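Local coordinates for spindle assembly abnormal protein 6 (Caenorhabditis elegans, PDB 4G79) that forms, through its globular N-terminal domain and coiled coil, the central scaffold that gives centrioles their ninefold symmetry and is required for centrosome duplication, at residues 19-22 with 28-31; 43-46 with 51-54; 90-95 with 132-137; 108-113 with 117-122. All blocks are in the same frame, centred on the assembly; numbering follows the deposited sequence. Where two conformers were deposited one is given.

Contact 1. Residues 19-22 with 28-31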
loop_
_atom_site.group_PDB
_atom_site.type_symbol
_atom_site.label_atom_id
_atom_site.label_comp_id
_atom_site.label_asym_id
_atom_site.label_seq_id
_atom_site.Cartn_x
_atom_site.Cartn_y
_atom_site.Cartn_z
ATOM N N LEU A 19 9.515 -17.468 1.953
ATOM C CA LEU A 19 10.843 -16.913 2.208
ATOM C C LEU A 19 11.286 -17.366 3.580
ATOM O O LEU A 19 10.530 -17.234 4.543
ATOM C CB LEU A 19 10.867 -15.371 2.113
ATOM C CG LEU A 19 10.046 -14.690 0.992
ATOM C CD1 LEU A 19 9.988 -13.197 1.196
ATOM C CD2 LEU A 19 10.610 -14.995 -0.381
ATOM N N GLN A 20 12.475 -17.964 3.674
ATOM C CA GLN A 20 12.969 -18.419 4.965
ATOM C C GLN A 20 14.496 -18.225 5.030
ATOM O O GLN A 20 15.159 -18.342 3.995
ATOM C CB GLN A 20 12.547 -19.886 5.236
ATOM C CG GLN A 20 13.251 -20.936 4.361
ATOM C CD GLN A 20 12.664 -22.322 4.472
ATOM O OE1 GLN A 20 12.100 -22.862 3.505
ATOM N NE2 GLN A 20 12.834 -22.950 5.630
ATOM N N PRO A 21 15.075 -17.910 6.216
ATOM C CA PRO A 21 16.540 -17.738 6.293
ATOM C C PRO A 21 17.306 -19.029 5.993
ATOM O O PRO A 21 16.743 -20.124 6.103
ATOM C CB PRO A 21 16.774 -17.290 7.740
ATOM C CG PRO A 21 15.604 -17.804 8.489
ATOM C CD PRO A 21 14.443 -17.697 7.535
ATOM N N LEU A 22 18.589 -18.901 5.618
ATOM C CA LEU A 22 19.441 -20.047 5.307
ATOM C C LEU A 22 20.012 -20.650 6.583
ATOM O O LEU A 22 19.326 -21.401 7.270
ATOM C CB LEU A 22 20.573 -19.645 4.348
ATOM C CG LEU A 22 20.157 -19.202 2.945
ATOM C CD1 LEU A 22 21.190 -18.276 2.348
ATOM C CD2 LEU A 22 19.929 -20.390 2.033
ATOM N N ASP A 28 20.372 -14.475 5.216
ATOM C CA ASP A 28 19.824 -14.274 3.866
ATOM C C ASP A 28 18.671 -15.244 3.620
ATOM O O ASP A 28 18.690 -16.363 4.135
ATOM C CB ASP A 28 20.916 -14.462 2.796
ATOM C CG ASP A 28 22.123 -13.567 2.977
ATOM O OD1 ASP A 28 22.055 -12.387 2.562
ATOM O OD2 ASP A 28 23.141 -14.048 3.525
ATOM N N PHE A 29 17.674 -14.818 2.835
ATOM C CA PHE A 29 16.502 -15.634 2.541
ATOM C C PHE A 29 16.669 -16.543 1.329
ATOM O O PHE A 29 17.232 -16.133 0.307
ATOM C CB PHE A 29 15.263 -14.748 2.281
ATOM C CG PHE A 29 14.600 -14.048 3.449
ATOM C CD1 PHE A 29 14.367 -14.719 4.647
ATOM C CD2 PHE A 29 14.104 -12.754 3.312
ATOM C CE1 PHE A 29 13.723 -14.081 5.712
ATOM C CE2 PHE A 29 13.451 -12.119 4.374
ATOM C CZ PHE A 29 13.277 -12.782 5.570
ATOM N N LYS A 30 16.123 -17.767 1.434
ATOM C CA LYS A 30 15.972 -18.686 0.314
ATOM C C LYS A 30 14.486 -18.653 -0.037
ATOM O O LYS A 30 13.645 -18.555 0.856
ATOM C CB LYS A 30 16.515 -20.101 0.572
ATOM C CG LYS A 30 15.980 -20.836 1.784
ATOM C CD LYS A 30 16.546 -22.244 1.818
ATOM C CE LYS A 30 16.166 -22.974 3.080
ATOM N NZ LYS A 30 16.611 -24.393 3.055
ATOM N N ALA A 31 14.169 -18.644 -1.322
ATOM C CA ALA A 31 12.789 -18.511 -1.749
ATOM C C ALA A 31 12.331 -19.663 -2.594
ATOM O O ALA A 31 13.012 -20.061 -3.531
ATOM C CB ALA A 31 12.611 -17.209 -2.526
#
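Gln20 and Lys30 face each other as an antiparallel hydrogen-bonded pair, joined by two backbone bonds. Gln20 N gives to Lys30 O at 3.1 Å, and Lys30 N returns a shorter bond of 2.8 Å to Gln20 O. Towards the turn, Leu22 N reaches Asp28 O at 2.9 Å with a more bent N-H (133°). Pro21 has no N-H to offer, but it occupies a non-hydrogen-bonded position opposite Phe29, so the ladder loses nothing. Its CA instead lies close to Asp28 O, in a CA-H...O contact.

The side-chain contacts are aliphatic on the Gln20 and Lys30 side. Both chains leave with CG in the crowded position between N and the carbonyl carbon (chi1 70° and 55°) and then run extended, crossing so that Lys30 CE lies 3.8 Å from Gln20 CD. A long lysine suits this place: its CE lies against the glutamine amide, and its CB and CD meet Leu22 CD2, 3.7 Å from Lys30 CB.

On the other face, Leu19 CD2 meets the small Ala31 CB at 3.7 Å. Leu19 CB lies over one face of the Phe29 ring, towards its rim, and the ring's edge is turned to Pro21 N, 3.6 Å from Phe29 CD1. The ring thus lies beside the Leu19-Pro21 backbone.

This is the turn end of a beta hairpin. Strand 7-21 is flanked on its other edge by strand 106-111: Leu19 shares backbone bonds with Ile109 and Leu111, while Leu19 and Phe29 both pack on Ile110.

Contact 2. Residues 43-46 with 51-54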
loop_
_atom_site.group_PDB
_atom_site.type_symbol
_atom_site.label_atom_id
_atom_site.label_comp_id
_atom_site.label_asym_id
_atom_site.label_seq_id
_atom_site.Cartn_x
_atom_site.Cartn_y
_atom_site.Cartn_z
ATOM N N GLN A 43 -15.594 -17.689 14.470
ATOM C CA GLN A 43 -15.905 -18.434 15.688
ATOM C C GLN A 43 -16.194 -17.509 16.824
ATOM O O GLN A 43 -15.873 -16.329 16.783
ATOM C CB GLN A 43 -14.752 -19.400 16.077
ATOM C CG GLN A 43 -13.443 -18.680 16.471
ATOM C CD GLN A 43 -12.279 -19.629 16.621
ATOM O OE1 GLN A 43 -12.232 -20.684 16.000
ATOM N NE2 GLN A 43 -11.284 -19.243 17.400
ATOM N N ARG A 44 -16.780 -18.074 17.860
ATOM C CA ARG A 44 -17.106 -17.344 19.067
ATOM C C ARG A 44 -15.957 -17.523 20.064
ATOM O O ARG A 44 -15.561 -18.666 20.358
ATOM C CB ARG A 44 -18.453 -17.862 19.618
ATOM C CG ARG A 44 -19.037 -17.094 20.780
ATOM C CD ARG A 44 -20.362 -17.691 21.212
ATOM N NE ARG A 44 -20.825 -17.163 22.498
ATOM C CZ ARG A 44 -21.905 -16.407 22.664
ATOM N NH1 ARG A 44 -22.645 -16.057 21.620
ATOM N NH2 ARG A 44 -22.254 -15.992 23.874
ATOM N N ASN A 45 -15.387 -16.401 20.553
ATOM C CA ASN A 45 -14.337 -16.430 21.579
ATOM C C ASN A 45 -14.961 -17.089 22.820
ATOM O O ASN A 45 -16.086 -16.755 23.180
ATOM C CB ASN A 45 -13.818 -15.021 21.890
ATOM C CG ASN A 45 -12.735 -14.982 22.941
ATOM O OD1 ASN A 45 -12.996 -14.990 24.137
ATOM N ND2 ASN A 45 -11.485 -14.923 22.520
ATOM N N GLU A 46 -14.289 -18.084 23.420
ATOM C CA GLU A 46 -14.869 -18.814 24.552
ATOM C C GLU A 46 -14.954 -17.968 25.825
ATOM O O GLU A 46 -15.845 -18.212 26.634
ATOM C CB GLU A 46 -14.094 -20.126 24.828
ATOM C CG GLU A 46 -13.942 -21.000 23.589
ATOM C CD GLU A 46 -13.100 -22.246 23.772
ATOM O OE1 GLU A 46 -11.969 -22.285 23.236
ATOM O OE2 GLU A 46 -13.575 -23.187 24.446
ATOM N N LYS A 51 -17.249 -12.318 18.285
ATOM C CA LYS A 51 -16.878 -12.912 17.000
ATOM C C LYS A 51 -15.402 -12.702 16.737
ATOM O O LYS A 51 -14.871 -11.591 16.897
ATOM C CB LYS A 51 -17.722 -12.325 15.856
ATOM C CG LYS A 51 -17.290 -12.824 14.469
ATOM C CD LYS A 51 -18.120 -12.145 13.389
ATOM C CE LYS A 51 -17.663 -12.579 12.026
ATOM N NZ LYS A 51 -18.337 -11.782 10.959
ATOM N N GLU A 52 -14.756 -13.796 16.325
ATOM C CA GLU A 52 -13.359 -13.863 15.959
ATOM C C GLU A 52 -13.248 -14.399 14.583
ATOM O O GLU A 52 -14.000 -15.309 14.256
ATOM C CB GLU A 52 -12.635 -14.857 16.890
ATOM C CG GLU A 52 -12.184 -14.270 18.196
ATOM C CD GLU A 52 -11.563 -15.276 19.138
ATOM O OE1 GLU A 52 -11.775 -16.501 18.967
ATOM O OE2 GLU A 52 -10.875 -14.824 20.078
ATOM N N LEU A 53 -12.301 -13.896 13.783
ATOM C CA LEU A 53 -11.969 -14.538 12.506
ATOM C C LEU A 53 -10.749 -15.354 12.785
ATOM O O LEU A 53 -9.933 -14.895 13.580
ATOM C CB LEU A 53 -11.690 -13.544 11.376
ATOM C CG LEU A 53 -12.864 -12.717 10.881
ATOM C CD1 LEU A 53 -12.381 -11.774 9.777
ATOM C CD2 LEU A 53 -13.984 -13.626 10.342
ATOM N N LYS A 54 -10.602 -16.550 12.196
ATOM C CA LYS A 54 -9.406 -17.358 12.440
ATOM C C LYS A 54 -8.728 -17.631 11.109
ATOM O O LYS A 54 -9.404 -18.025 10.178
ATOM C CB LYS A 54 -9.767 -18.669 13.166
ATOM C CG LYS A 54 -8.559 -19.537 13.500
ATOM C CD LYS A 54 -8.910 -20.490 14.593
ATOM C CE LYS A 54 -7.751 -21.435 14.858
ATOM N NZ LYS A 54 -6.783 -20.834 15.813
HETATM O O HOH W 1 -8.637 -20.111 18.496
#
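Gln43 lays its side chain obliquely across that of Glu52, with CG 3.9 Å from Glu52 CB and its amide beside the carboxylate. Gln43 NE2 gives a nearly straight bond of 3.2 Å to Glu52 OE1, meeting it close to the C-O axis, with the two planes 38° apart. Asn45 takes the other oxygen: its CG stands opposite the backbone N (chi1 180°), which carries ND2 above the carboxylate plane, to a modelled 2.5 Å from Glu52 OE2 that is doubtfully short. The short amide of Asn45 and the longer one of Gln43 thus each bring an N-H within reach of one oxygen.

Beneath these groups, Gln43 and Glu52 form a hydrogen-bonded backbone pair, Gln43 N to Glu52 O 2.9 Å and Glu52 N to Gln43 O 2.8 Å. Asn45 OD1 accepts from Thr47 N and Ser48 N in an Asx turn. A water links Gln43 NE2, at 3.0 Å, weakly to Lys54 NZ.

Without the carboxylate, with an alanine at Glu52, the Asn45 and Gln43 side chains would probably be freer to turn.

Each oxygen of this buried carboxylate faces an amide N-H, which probably helps to offset its charge and ties the hairpin together near its turn.

Contact 3. Residues 90-95 with 132-137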
loop_
_atom_site.group_PDB
_atom_site.type_symbol
_atom_site.label_atom_id
_atom_site.label_comp_id
_atom_site.label_asym_id
_atom_site.label_seq_id
_atom_site.Cartn_x
_atom_site.Cartn_y
_atom_site.Cartn_z
ATOM N N ASP A 90 -16.988 -6.712 9.639
ATOM C CA ASP A 90 -18.055 -7.569 9.103
ATOM C C ASP A 90 -17.838 -7.884 7.609
ATOM O O ASP A 90 -18.047 -9.006 7.153
ATOM C CB ASP A 90 -19.414 -6.865 9.292
ATOM C CG ASP A 90 -20.616 -7.717 8.941
ATOM O OD1 ASP A 90 -21.001 -8.565 9.772
ATOM O OD2 ASP A 90 -21.185 -7.519 7.844
ATOM N N ALA A 91 -17.470 -6.863 6.841
ATOM C CA ALA A 91 -17.288 -7.003 5.397
ATOM C C ALA A 91 -15.926 -7.627 5.056
ATOM O O ALA A 91 -15.794 -8.268 4.015
ATOM C CB ALA A 91 -17.413 -5.645 4.735
ATOM N N PHE A 92 -14.929 -7.448 5.929
ATOM C CA PHE A 92 -13.560 -7.897 5.657
ATOM C C PHE A 92 -13.439 -9.359 5.197
ATOM O O PHE A 92 -12.796 -9.534 4.159
ATOM C CB PHE A 92 -12.639 -7.650 6.847
ATOM C CG PHE A 92 -11.224 -8.144 6.669
ATOM C CD1 PHE A 92 -10.360 -7.518 5.767
ATOM C CD2 PHE A 92 -10.719 -9.153 7.479
ATOM C CE1 PHE A 92 -9.033 -7.926 5.650
ATOM C CE2 PHE A 92 -9.391 -9.563 7.360
ATOM C CZ PHE A 92 -8.562 -8.961 6.433
ATOM N N PRO A 93 -13.998 -10.421 5.855
ATOM C CA PRO A 93 -13.774 -11.785 5.320
ATOM C C PRO A 93 -14.409 -11.984 3.934
ATOM O O PRO A 93 -13.819 -12.613 3.081
ATOM C CB PRO A 93 -14.416 -12.699 6.376
ATOM C CG PRO A 93 -15.426 -11.818 7.083
ATOM C CD PRO A 93 -14.780 -10.470 7.119
ATOM N N LYS A 94 -15.565 -11.410 3.710
ATOM C CA LYS A 94 -16.296 -11.492 2.447
ATOM C C LYS A 94 -15.477 -10.921 1.283
ATOM O O LYS A 94 -15.370 -11.544 0.237
ATOM C CB LYS A 94 -17.633 -10.716 2.563
ATOM C CG LYS A 94 -18.487 -11.083 3.786
ATOM C CD LYS A 94 -19.726 -10.188 3.884
ATOM C CE LYS A 94 -20.639 -10.601 5.010
ATOM N NZ LYS A 94 -21.792 -9.670 5.143
ATOM N N VAL A 95 -14.943 -9.717 1.459
ATOM C CA VAL A 95 -14.179 -9.011 0.421
ATOM C C VAL A 95 -12.843 -9.730 0.192
ATOM O O VAL A 95 -12.431 -9.893 -0.951
ATOM C CB VAL A 95 -14.021 -7.501 0.793
ATOM C CG1 VAL A 95 -13.262 -6.752 -0.279
ATOM C CG2 VAL A 95 -15.398 -6.838 0.975
ATOM N N LYS A 132 0.301 -4.327 -1.752
ATOM C CA LYS A 132 0.024 -5.084 -0.513
ATOM C C LYS A 132 -1.365 -4.771 0.024
ATOM O O LYS A 132 -1.730 -3.597 0.141
ATOM C CB LYS A 132 1.062 -4.805 0.584
ATOM C CG LYS A 132 0.974 -5.821 1.749
ATOM C CD LYS A 132 1.668 -5.334 3.006
ATOM C CE LYS A 132 3.040 -5.909 3.220
ATOM N NZ LYS A 132 3.614 -5.481 4.529
ATOM N N ILE A 133 -2.157 -5.810 0.322
ATOM C CA ILE A 133 -3.487 -5.612 0.892
ATOM C C ILE A 133 -3.328 -5.555 2.412
ATOM O O ILE A 133 -3.692 -4.550 3.047
ATOM C CB ILE A 133 -4.468 -6.711 0.410
ATOM C CG1 ILE A 133 -4.534 -6.711 -1.151
ATOM C CG2 ILE A 133 -5.869 -6.469 1.023
ATOM C CD1 ILE A 133 -5.398 -7.836 -1.761
ATOM N N PHE A 134 -2.741 -6.609 2.994
ATOM C CA PHE A 134 -2.485 -6.625 4.433
ATOM C C PHE A 134 -1.470 -7.695 4.712
ATOM O O PHE A 134 -1.140 -8.479 3.835
ATOM C CB PHE A 134 -3.807 -6.861 5.249
ATOM C CG PHE A 134 -4.368 -8.271 5.226
ATOM C CD1 PHE A 134 -5.175 -8.700 4.179
ATOM C CD2 PHE A 134 -4.101 -9.164 6.263
ATOM C CE1 PHE A 134 -5.663 -10.008 4.141
ATOM C CE2 PHE A 134 -4.603 -10.473 6.238
ATOM C CZ PHE A 134 -5.380 -10.888 5.176
ATOM N N SER A 135 -0.965 -7.709 5.926
ATOM C CA SER A 135 -0.099 -8.755 6.428
ATOM C C SER A 135 -0.552 -9.045 7.851
ATOM O O SER A 135 -1.043 -8.152 8.539
ATOM C CB SER A 135 1.382 -8.373 6.352
ATOM O OG SER A 135 1.727 -7.329 7.241
ATOM N N ILE A 136 -0.411 -10.284 8.278
ATOM C CA ILE A 136 -0.782 -10.689 9.627
ATOM C C ILE A 136 0.245 -11.685 10.120
ATOM O O ILE A 136 0.697 -12.523 9.351
ATOM C CB ILE A 136 -2.245 -11.251 9.637
ATOM C CG1 ILE A 136 -2.764 -11.495 11.076
ATOM C CG2 ILE A 136 -2.442 -12.467 8.704
ATOM C CD1 ILE A 136 -4.285 -11.696 11.225
ATOM N N LYS A 137 0.637 -11.567 11.388
ATOM C CA LYS A 137 1.558 -12.499 12.015
ATOM C C LYS A 137 0.773 -13.737 12.482
ATOM O O LYS A 137 -0.172 -13.615 13.264
ATOM C CB LYS A 137 2.272 -11.812 13.192
ATOM C CG LYS A 137 3.377 -12.644 13.837
ATOM C CD LYS A 137 4.103 -11.851 14.900
ATOM C CE LYS A 137 5.200 -12.648 15.565
ATOM N NZ LYS A 137 6.044 -11.794 16.445
#
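Phe92 and Phe134 are brought together by different first torsions. In Phe92, near the start of helix 92-102, CG is trans to the backbone N (chi1 177°); in Phe134 on the strand, CG sits between N and the carbonyl carbon (chi1 74°). Both CB atoms point toward the opposing segment, and with these torsions Phe92 CZ comes to lie over the face of the Phe134 ring. The backbones stay well apart, with 11.2 Å between Phe92 CA and Phe134 CA; two large side chains pointing at each other bridge that gap.

The pair is T-shaped: the edge of Phe92 is turned to the face of Phe134, with centroids 5.3 Å apart and planes at 71°. The touching atom of Phe92 is CZ, which lies near the rim of the Phe134 ring, 3.8 Å from Phe134 CE1 and 3.9 Å from Phe134 CZ. Such a contact sets the weakly positive C-H edge of one ring against the electron-rich face of the other, and suits a largely apolar interior, since neither ring needs a polar partner.

Around the pair, Leu79 touches both rings. Phe92 also packs on Leu53 and Phe55 of strand 51-58 and meets Tyr76, while Phe134 packs on Ile96, Leu122 and His83. Phe134 belongs to a classic beta bulge, in which it and Ile133 both face Leu122. Val95 and Ile133 also touch Ile128 of the second subunit.

This is helix-on-sheet core packing, in which the helices cover one part of the curved beta structure in the SAS-6 N-terminal domain, a member of the XRCC4-like clan.

Contact 4. Residues 108-113 with 117-122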
loop_
_atom_site.group_PDB
_atom_site.type_symbol
_atom_site.label_atom_id
_atom_site.label_comp_id
_atom_site.label_asym_id
_atom_site.label_seq_id
_atom_site.Cartn_x
_atom_site.Cartn_y
_atom_site.Cartn_z
ATOM N N ASN A 108 2.896 -13.928 0.084
ATOM C CA ASN A 108 4.242 -14.184 0.623
ATOM C C ASN A 108 4.102 -14.650 2.032
ATOM O O ASN A 108 3.321 -14.067 2.798
ATOM C CB ASN A 108 5.173 -12.968 0.639
ATOM C CG ASN A 108 5.695 -12.487 -0.674
ATOM O OD1 ASN A 108 5.600 -13.158 -1.699
ATOM N ND2 ASN A 108 6.247 -11.285 -0.654
ATOM N N ILE A 109 4.871 -15.672 2.393
ATOM C CA ILE A 109 4.927 -16.166 3.773
ATOM C C ILE A 109 6.392 -16.059 4.180
ATOM O O ILE A 109 7.266 -16.593 3.485
ATOM C CB ILE A 109 4.339 -17.597 3.932
ATOM C CG1 ILE A 109 2.826 -17.625 3.591
ATOM C CG2 ILE A 109 4.589 -18.139 5.344
ATOM C CD1 ILE A 109 2.371 -18.992 3.048
ATOM N N ILE A 110 6.671 -15.263 5.207
ATOM C CA ILE A 110 8.037 -15.067 5.665
ATOM C C ILE A 110 8.129 -15.852 6.950
ATOM O O ILE A 110 7.489 -15.498 7.932
ATOM C CB ILE A 110 8.405 -13.568 5.806
ATOM C CG1 ILE A 110 8.222 -12.816 4.464
ATOM C CG2 ILE A 110 9.818 -13.379 6.352
ATOM C CD1 ILE A 110 7.253 -11.803 4.542
ATOM N N LEU A 111 8.854 -16.972 6.891
ATOM C CA LEU A 111 9.017 -17.926 7.967
ATOM C C LEU A 111 10.133 -17.542 8.906
ATOM O O LEU A 111 11.259 -17.296 8.473
ATOM C CB LEU A 111 9.302 -19.311 7.350
ATOM C CG LEU A 111 9.124 -20.531 8.231
ATOM C CD1 LEU A 111 7.703 -20.666 8.680
ATOM C CD2 LEU A 111 9.526 -21.783 7.482
ATOM N N ASP A 112 9.832 -17.567 10.215
ATOM C CA ASP A 112 10.816 -17.343 11.276
ATOM C C ASP A 112 11.833 -18.497 11.248
ATOM O O ASP A 112 11.458 -19.622 10.897
ATOM C CB ASP A 112 10.093 -17.256 12.634
ATOM C CG ASP A 112 11.005 -17.257 13.840
ATOM O OD1 ASP A 112 11.903 -16.390 13.902
ATOM O OD2 ASP A 112 10.821 -18.127 14.718
ATOM N N ALA A 113 13.113 -18.222 11.593
ATOM C CA ALA A 113 14.192 -19.218 11.607
ATOM C C ALA A 113 13.831 -20.483 12.406
ATOM O O ALA A 113 14.119 -21.592 11.945
ATOM C CB ALA A 113 15.475 -18.602 12.171
ATOM N N PHE A 117 6.691 -18.559 14.183
ATOM C CA PHE A 117 5.690 -17.742 13.511
ATOM C C PHE A 117 6.065 -17.512 12.052
ATOM O O PHE A 117 7.170 -17.834 11.611
ATOM C CB PHE A 117 5.563 -16.377 14.233
ATOM C CG PHE A 117 6.857 -15.598 14.324
ATOM C CD1 PHE A 117 7.260 -14.761 13.285
ATOM C CD2 PHE A 117 7.660 -15.683 15.454
ATOM C CE1 PHE A 117 8.468 -14.053 13.365
ATOM C CE2 PHE A 117 8.862 -14.971 15.535
ATOM C CZ PHE A 117 9.251 -14.152 14.496
ATOM N N CYS A 118 5.143 -16.896 11.325
ATOM C CA CYS A 118 5.337 -16.463 9.971
ATOM C C CYS A 118 4.496 -15.231 9.757
ATOM O O CYS A 118 3.527 -15.004 10.482
ATOM C CB CYS A 118 4.981 -17.566 8.980
ATOM S SG CYS A 118 3.212 -17.905 8.862
ATOM N N SER A 119 4.865 -14.439 8.760
ATOM C CA SER A 119 4.084 -13.293 8.348
ATOM C C SER A 119 3.395 -13.703 7.078
ATOM O O SER A 119 4.052 -14.202 6.177
ATOM C CB SER A 119 4.977 -12.074 8.149
ATOM O OG SER A 119 4.244 -10.987 7.610
ATOM N N PHE A 120 2.067 -13.635 7.051
ATOM C CA PHE A 120 1.280 -13.956 5.880
ATOM C C PHE A 120 0.996 -12.597 5.221
ATOM O O PHE A 120 0.399 -11.726 5.863
ATOM C CB PHE A 120 -0.014 -14.703 6.294
ATOM C CG PHE A 120 -1.012 -14.942 5.179
ATOM C CD1 PHE A 120 -1.963 -13.984 4.858
ATOM C CD2 PHE A 120 -0.998 -16.131 4.451
ATOM C CE1 PHE A 120 -2.890 -14.212 3.831
ATOM C CE2 PHE A 120 -1.940 -16.368 3.451
ATOM C CZ PHE A 120 -2.866 -15.401 3.136
ATOM N N GLU A 121 1.399 -12.424 3.979
ATOM C CA GLU A 121 1.208 -11.160 3.271
ATOM C C GLU A 121 0.421 -11.385 2.016
ATOM O O GLU A 121 0.790 -12.249 1.224
ATOM C CB GLU A 121 2.568 -10.546 2.920
ATOM C CG GLU A 121 3.528 -10.359 4.089
ATOM C CD GLU A 121 4.717 -9.467 3.779
ATOM O OE1 GLU A 121 5.360 -9.663 2.722
ATOM O OE2 GLU A 121 5.018 -8.578 4.606
ATOM N N LEU A 122 -0.680 -10.648 1.851
ATOM C CA LEU A 122 -1.533 -10.745 0.670
ATOM C C LEU A 122 -1.325 -9.509 -0.203
ATOM O O LEU A 122 -1.370 -8.404 0.321
ATOM C CB LEU A 122 -3.019 -10.886 1.090
ATOM C CG LEU A 122 -4.015 -11.073 -0.066
ATOM C CD1 LEU A 122 -3.677 -12.319 -0.887
ATOM C CD2 LEU A 122 -5.417 -11.196 0.487
#
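Asp112 stacks on Phe117: its CB lies 3.6 Å from the centroid of the Phe117 ring, 9° off the normal, in a CH-pi contact, and the carboxylate runs nearly parallel to the ring (12° between planes). Phe117 takes chi1 57°, which swings its ring back over the aspartate. Beyond, Ile110 CD1 rests against Glu121 OE1 at 3.4 Å. On the reverse face Ile109 CG2 meets Cys118 CB at 3.7 Å, and Leu111 CD1 touches the same Cys118 CB at 4.1 Å. Bulky Ile109 and Leu111 suit this buried side, and small Cys118 leaves room for both.

Behind these, Asn108 pairs with Glu121 and Ile110 with Ser119 through two backbone bonds each, and Asp112 N adds one of 3.0 Å to Phe117 O. Farther out, Asp112 OD2 accepts from Asn116 N, fixing the carboxylate, while Lys137 makes a cation-pi contact with the Phe117 ring. With an alanine at Phe117 the ring would be gone, and the Asp112 side chain and Lys137 would probably be held less firmly.

Ile57 packs beneath Ile109, Cys118 and Phe120. The whole is a beta hairpin, one face lining the core of the sandwich, the other more polar.

Overall arrangement
Following the chain, contact 1 closes the first hairpin, between strands 7-21 and 29-44, and contact 2 closes the next, where strand 29-44 turns into 51-58; the shared strand carries them to opposite sides of the domain, with centres about 33 Å apart. Contact 3 then spans from helix 92-102 to strand 132-140, and contact 4, the hairpin 106-111 with 117-123, falls within that span; none of the four cross. Space joins what sequence separates: strand 106-111 pairs with 7-21, linking contacts 1 and 4, strand 117-123 pairs with 132-140, linking 4 and 3, and Leu53 packs on Phe92 and Pro93, bringing contact 2 against the helix of contact 3.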